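PDB 4AT2: 3-ketosteroid-delta4-5alpha-dehydrogenase from Rhodococcus jostii, which catalyses the FAD-dependent dehydrogenation of 3-keto-5alpha-steroids, introducing the delta4 double bond in steroid catabolism. Local coordinates for residues A[91-96]-A[131-136]; A[302-307]-A[451-456]. All blocks are in the same frame, centred on the assembly; numbering follows the deposited sequence.

Followed from the N terminus, the chain first reaches interaction 1, where the turn 91-96, leading into helix 94-98, meets the start of helix 132-141. This closes a mainly helical excursion that includes helices 105-115 and 122-130. The chain then runs on through sheets and helices to 302-307, which opens interaction 2, and returns to it at 451-456 only after 143 residues that include strands 309-313 and 356-360. The two closures follow one another in series, neither nesting nor crossing, and their centres lie about 26 Å apart. Interaction 1 ties two helix starts together by apolar packing; interaction 2 joins the middle strand of a three-stranded antiparallel sheet to a strand that is outermost within this chain.

Interaction 1. Residues A[91-96]-A[131-136]; sequences GGTPLQ and GSVEHY
Y136 lays its ring against the start of helix 94-98. T93 CB sits over one face, towards the rim, 4.1 Å from Y136 CG, while P94 CD approaches Y136 CD2 obliquely at 3.6 Å. At the far end, L95 CB packs 3.6 Å from Y136 OH. With CG anti to the backbone N (chi1 174°), the tyrosine reaches outward to these residues. Proline, lacking an N-H, suits the first helical turn and gives the ring an apolar flank. One turn earlier V133 presses CG2 against the backbone, 3.5 Å from G92 C. Glycine suits G92, whose backbone angles would jam a side chain against the preceding carbonyl.

T93 and Q96 form a capping box: Q96 N donates to T93 OG1 at 3.0 Å, and T93 N to a lone pair of Q96 OE1, which takes a second donor, G92 N. Threonine thus supplies both the capping oxygen and the carbon over the ring. Replacing Y136 by an alanine would probably open a gap beside T93, P94 and L95, leaving the helix starts less firmly joined. The contact itself is apolar packing, whereas the turn's polar groups bond within it and to residues such as H186 (to T93 OG1) and D103, fixing the surface that Y136 meets.

Interaction 2. Residues A[302-307]-A[451-456]; sequences DLAHMD and GLRTTV
L303 and L452 are paired, non-hydrogen-bonded, across the antiparallel strands. Their side chains set out divergently, but the ends meet, crossing obliquely, with L303 CD2 4.0 Å from L452 CD2 in an apolar contact. R453 takes a different course. Its CG is anti to the backbone N, and the chain then bends at chi2 (80°), carrying CD alongside A304 CB at 4.1 Å; the methyl of A304 offers this aliphatic stem a small apolar surface. The guanidinium group ends at an ordered water, which accepts from R453 NH1 at 2.8 Å and donates to L303 O and, weakly, to D302 OD2. This one water bridges the two charged residues, while D302 OD2 and R453 NH1 themselves stay 4.8 Å apart; their opposite charges probably favour the arrangement.

M306, bent at chi2 (-66°), brings its sulfur beside the other strand, SD standing 3.4 Å from G451 N and also touching G451 CA. G451 has an almost fully extended backbone, which glycine adopts readily. It is paired with A304 by two backbone bonds: A304 N to G451 O at 2.9 Å, and the longer G451 N to A304 O at 3.2 Å. R453 N adds a third by donating to D302 O at 3.0 Å, fairly straight at 168° but from above the carbonyl plane.

Strand 303-304 is thereby held as the outermost strand, within this chain, of a three-stranded antiparallel sheet, with 444-452 between it and 309-313. Helix 291-297 receives the leucines, I293 and Q297 touching L303 and A296 touching L452, while helix 267-273 covers M306 with M269 and H273. L461 of strand 459-461 hydrogen-bonds the backbones of D302 and R453. H305 forms backbone hydrogen bonds with the second subunit, whose Q297 packs on D302 and A272 on R453, so the contact lies at the interface between the two chains.

Interaction 1. Residues A[91-96]-A[131-136]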
loop_
_atom_site.group_PDB
_atom_site.type_symbol
_atom_site.label_atom_id
_atom_site.label_comp_id
_atom_site.label_asym_id
_atom_site.label_seq_id
_atom_site.Cartn_x
_atom_site.Cartn_y
_atom_site.Cartn_z
ATOM N N GLY A 91 -19.676 11.760 -18.314
ATOM C CA GLY A 91 -20.544 10.927 -19.136
ATOM C C GLY A 91 -21.517 11.711 -19.991
ATOM O O GLY A 91 -22.450 11.137 -20.568
ATOM N N GLY A 92 -21.312 13.027 -20.056
ATOM C CA GLY A 92 -22.186 13.917 -20.825
ATOM C C GLY A 92 -23.111 14.783 -19.988
ATOM O O GLY A 92 -24.306 14.846 -20.253
ATOM N N THR A 93 -22.579 15.458 -18.974
ATOM C CA THR A 93 -23.427 16.321 -18.140
ATOM C C THR A 93 -23.861 17.547 -18.947
ATOM O O THR A 93 -23.208 17.896 -19.932
ATOM C CB THR A 93 -22.694 16.808 -16.879
ATOM O OG1 THR A 93 -21.620 17.674 -17.256
ATOM C CG2 THR A 93 -22.132 15.623 -16.086
ATOM N N PRO A 94 -24.949 18.219 -18.520
ATOM C CA PRO A 94 -25.301 19.471 -19.191
ATOM C C PRO A 94 -24.160 20.498 -19.167
ATOM O O PRO A 94 -24.039 21.300 -20.091
ATOM C CB PRO A 94 -26.495 19.965 -18.380
ATOM C CG PRO A 94 -27.158 18.696 -17.936
ATOM C CD PRO A 94 -26.004 17.795 -17.577
ATOM N N LEU A 95 -23.336 20.474 -18.122
ATOM C CA LEU A 95 -22.197 21.397 -18.043
ATOM C C LEU A 95 -21.142 21.069 -19.109
ATOM O O LEU A 95 -20.662 21.969 -19.825
ATOM C CB LEU A 95 -21.573 21.368 -16.649
ATOM C CG LEU A 95 -21.006 22.687 -16.115
ATOM C CD1 LEU A 95 -20.212 22.418 -14.849
ATOM C CD2 LEU A 95 -20.147 23.475 -17.083
ATOM N N GLN A 96 -20.775 19.790 -19.218
ATOM C CA GLN A 96 -19.841 19.368 -20.265
ATOM C C GLN A 96 -20.364 19.782 -21.646
ATOM O O GLN A 96 -19.621 20.339 -22.441
ATOM C CB GLN A 96 -19.594 17.856 -20.237
ATOM C CG GLN A 96 -18.757 17.387 -19.049
ATOM C CD GLN A 96 -18.631 15.874 -19.017
ATOM O OE1 GLN A 96 -19.621 15.171 -19.124
ATOM N NE2 GLN A 96 -17.412 15.376 -18.866
ATOM N N GLY A 131 -24.307 6.393 -13.469
ATOM C CA GLY A 131 -25.228 7.283 -12.759
ATOM C C GLY A 131 -24.777 8.737 -12.674
ATOM O O GLY A 131 -25.415 9.542 -11.991
ATOM N N SER A 132 -23.688 9.081 -13.369
ATOM C CA SER A 132 -23.043 10.393 -13.155
ATOM C C SER A 132 -23.877 11.595 -13.614
ATOM O O SER A 132 -24.012 12.583 -12.888
ATOM C CB SER A 132 -21.648 10.434 -13.793
ATOM O OG SER A 132 -20.862 11.461 -13.196
ATOM N N VAL A 133 -24.428 11.513 -14.822
ATOM C CA VAL A 133 -25.270 12.599 -15.325
ATOM C C VAL A 133 -26.508 12.792 -14.443
ATOM O O VAL A 133 -26.848 13.925 -14.101
ATOM C CB VAL A 133 -25.631 12.374 -16.813
ATOM C CG1 VAL A 133 -26.650 13.402 -17.318
ATOM C CG2 VAL A 133 -24.368 12.426 -17.663
ATOM N N GLU A 134 -27.154 11.691 -14.042
ATOM C CA GLU A 134 -28.301 11.772 -13.125
ATOM C C GLU A 134 -27.892 12.464 -11.827
ATOM O O GLU A 134 -28.642 13.284 -11.282
ATOM C CB GLU A 134 -28.884 10.377 -12.837
ATOM C CG GLU A 134 -30.196 10.378 -12.030
ATOM C CD GLU A 134 -30.007 10.574 -10.529
ATOM O OE1 GLU A 134 -28.874 10.391 -10.037
ATOM O OE2 GLU A 134 -30.993 10.913 -9.828
ATOM N N HIS A 135 -26.689 12.148 -11.348
ATOM C CA HIS A 135 -26.213 12.717 -10.095
ATOM C C HIS A 135 -25.930 14.200 -10.210
ATOM O O HIS A 135 -26.271 14.965 -9.304
ATOM C CB HIS A 135 -25.018 11.931 -9.577
ATOM C CG HIS A 135 -24.561 12.347 -8.205
ATOM N ND1 HIS A 135 -25.376 12.331 -7.131
ATOM C CD2 HIS A 135 -23.325 12.795 -7.757
ATOM C CE1 HIS A 135 -24.698 12.765 -6.048
ATOM N NE2 HIS A 135 -23.440 13.047 -6.435
ATOM N N TYR A 136 -25.352 14.627 -11.336
ATOM C CA TYR A 136 -25.145 16.060 -11.583
ATOM C C TYR A 136 -26.496 16.774 -11.522
ATOM O O TYR A 136 -26.630 17.798 -10.870
ATOM C CB TYR A 136 -24.495 16.310 -12.950
ATOM C CG TYR A 136 -24.408 17.790 -13.293
ATOM C CD1 TYR A 136 -23.373 18.581 -12.795
ATOM C CD2 TYR A 136 -25.384 18.397 -14.086
ATOM C CE1 TYR A 136 -23.301 19.942 -13.089
ATOM C CE2 TYR A 136 -25.325 19.756 -14.382
ATOM C CZ TYR A 136 -24.278 20.521 -13.891
ATOM O OH TYR A 136 -24.216 21.872 -14.186
#

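Interaction 2. Residues A[302-307]-A[451-456]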
loop_
_atom_site.group_PDB
_atom_site.type_symbol
_atom_site.label_atom_id
_atom_site.label_comp_id
_atom_site.label_asym_id
_atom_site.label_seq_id
_atom_site.Cartn_x
_atom_site.Cartn_y
_atom_site.Cartn_z
ATOM N N ASP A 302 -15.092 -5.519 6.591
ATOM C CA ASP A 302 -13.909 -5.629 5.754
ATOM C C ASP A 302 -13.397 -4.240 5.352
ATOM O O ASP A 302 -14.117 -3.240 5.484
ATOM C CB ASP A 302 -14.268 -6.458 4.519
ATOM C CG ASP A 302 -13.064 -7.139 3.883
ATOM O OD1 ASP A 302 -11.935 -7.032 4.419
ATOM O OD2 ASP A 302 -13.276 -7.778 2.823
ATOM N N LEU A 303 -12.148 -4.201 4.879
ATOM C CA LEU A 303 -11.459 -2.961 4.466
ATOM C C LEU A 303 -10.931 -3.144 3.066
ATOM O O LEU A 303 -10.739 -4.275 2.623
ATOM C CB LEU A 303 -10.231 -2.710 5.357
ATOM C CG LEU A 303 -10.384 -2.611 6.878
ATOM C CD1 LEU A 303 -9.033 -2.330 7.526
ATOM C CD2 LEU A 303 -11.404 -1.529 7.230
ATOM N N ALA A 304 -10.648 -2.039 2.383
ATOM C CA ALA A 304 -9.943 -2.111 1.110
ATOM C C ALA A 304 -9.038 -0.901 0.922
ATOM O O ALA A 304 -9.342 0.202 1.398
ATOM C CB ALA A 304 -10.923 -2.229 -0.046
ATOM N N HIS A 305 -7.905 -1.146 0.257
ATOM C CA HIS A 305 -6.994 -0.086 -0.208
ATOM C C HIS A 305 -6.570 0.859 0.873
ATOM O O HIS A 305 -6.510 2.069 0.668
ATOM C CB HIS A 305 -7.582 0.642 -1.422
ATOM C CG HIS A 305 -8.010 -0.295 -2.520
ATOM N ND1 HIS A 305 -7.123 -1.048 -3.217
ATOM C CD2 HIS A 305 -9.276 -0.645 -2.981
ATOM C CE1 HIS A 305 -7.789 -1.813 -4.097
ATOM N NE2 HIS A 305 -9.107 -1.572 -3.953
ATOM N N MET A 306 -6.243 0.297 2.035
ATOM C CA MET A 306 -5.890 1.109 3.199
ATOM C C MET A 306 -4.610 1.920 3.015
ATOM O O MET A 306 -4.362 2.871 3.759
ATOM C CB MET A 306 -5.842 0.261 4.472
ATOM C CG MET A 306 -7.225 -0.245 4.878
ATOM S SD MET A 306 -8.344 1.070 5.383
ATOM C CE MET A 306 -7.686 1.515 6.989
ATOM N N ASP A 307 -3.826 1.541 2.008
ATOM C CA ASP A 307 -2.597 2.249 1.674
ATOM C C ASP A 307 -2.809 3.423 0.715
ATOM O O ASP A 307 -1.871 4.172 0.475
ATOM C CB ASP A 307 -1.622 1.274 1.028
ATOM C CG ASP A 307 -2.182 0.662 -0.239
ATOM O OD1 ASP A 307 -3.291 0.079 -0.210
ATOM O OD2 ASP A 307 -1.517 0.752 -1.275
ATOM N N GLY A 451 -10.590 2.549 3.261
ATOM C CA GLY A 451 -11.537 2.439 4.373
ATOM C C GLY A 451 -12.413 1.220 4.242
ATOM O O GLY A 451 -12.037 0.232 3.613
ATOM N N LEU A 452 -13.593 1.307 4.849
ATOM C CA LEU A 452 -14.537 0.204 4.823
ATOM C C LEU A 452 -14.918 -0.207 3.409
ATOM O O LEU A 452 -15.070 0.635 2.519
ATOM C CB LEU A 452 -15.792 0.585 5.601
ATOM C CG LEU A 452 -15.571 0.854 7.099
ATOM C CD1 LEU A 452 -16.807 1.547 7.673
ATOM C CD2 LEU A 452 -15.220 -0.419 7.875
ATOM N N ARG A 453 -15.097 -1.510 3.221
ATOM C CA ARG A 453 -15.560 -2.059 1.963
ATOM C C ARG A 453 -17.093 -1.982 1.946
ATOM O O ARG A 453 -17.759 -2.462 2.880
ATOM C CB ARG A 453 -15.093 -3.517 1.846
ATOM C CG ARG A 453 -15.540 -4.216 0.573
ATOM C CD ARG A 453 -14.676 -3.847 -0.612
ATOM N NE ARG A 453 -15.005 -4.663 -1.783
ATOM C CZ ARG A 453 -14.275 -5.692 -2.223
ATOM N NH1 ARG A 453 -13.143 -6.050 -1.606
ATOM N NH2 ARG A 453 -14.675 -6.359 -3.303
ATOM N N THR A 454 -17.640 -1.377 0.893
ATOM C CA THR A 454 -19.089 -1.220 0.769
ATOM C C THR A 454 -19.582 -1.655 -0.607
ATOM O O THR A 454 -18.833 -1.629 -1.594
ATOM C CB THR A 454 -19.551 0.243 0.972
ATOM O OG1 THR A 454 -18.922 1.079 -0.009
ATOM C CG2 THR A 454 -19.248 0.770 2.398
ATOM N N THR A 455 -20.860 -2.025 -0.667
ATOM C CA THR A 455 -21.520 -2.355 -1.926
ATOM C C THR A 455 -21.891 -1.075 -2.674
ATOM O O THR A 455 -21.761 0.029 -2.137
ATOM C CB THR A 455 -22.824 -3.124 -1.695
ATOM O OG1 THR A 455 -23.765 -2.256 -1.045
ATOM C CG2 THR A 455 -22.604 -4.391 -0.853
ATOM N N VAL A 456 -22.395 -1.208 -3.904
ATOM C CA VAL A 456 -22.880 -0.027 -4.639
ATOM C C VAL A 456 -24.114 0.599 -3.986
ATOM O O VAL A 456 -24.489 1.732 -4.291
ATOM C CB VAL A 456 -23.149 -0.327 -6.129
ATOM C CG1 VAL A 456 -21.842 -0.694 -6.816
ATOM C CG2 VAL A 456 -24.176 -1.447 -6.286
HETATM O O HOH W 1 -11.891 -6.151 0.902
#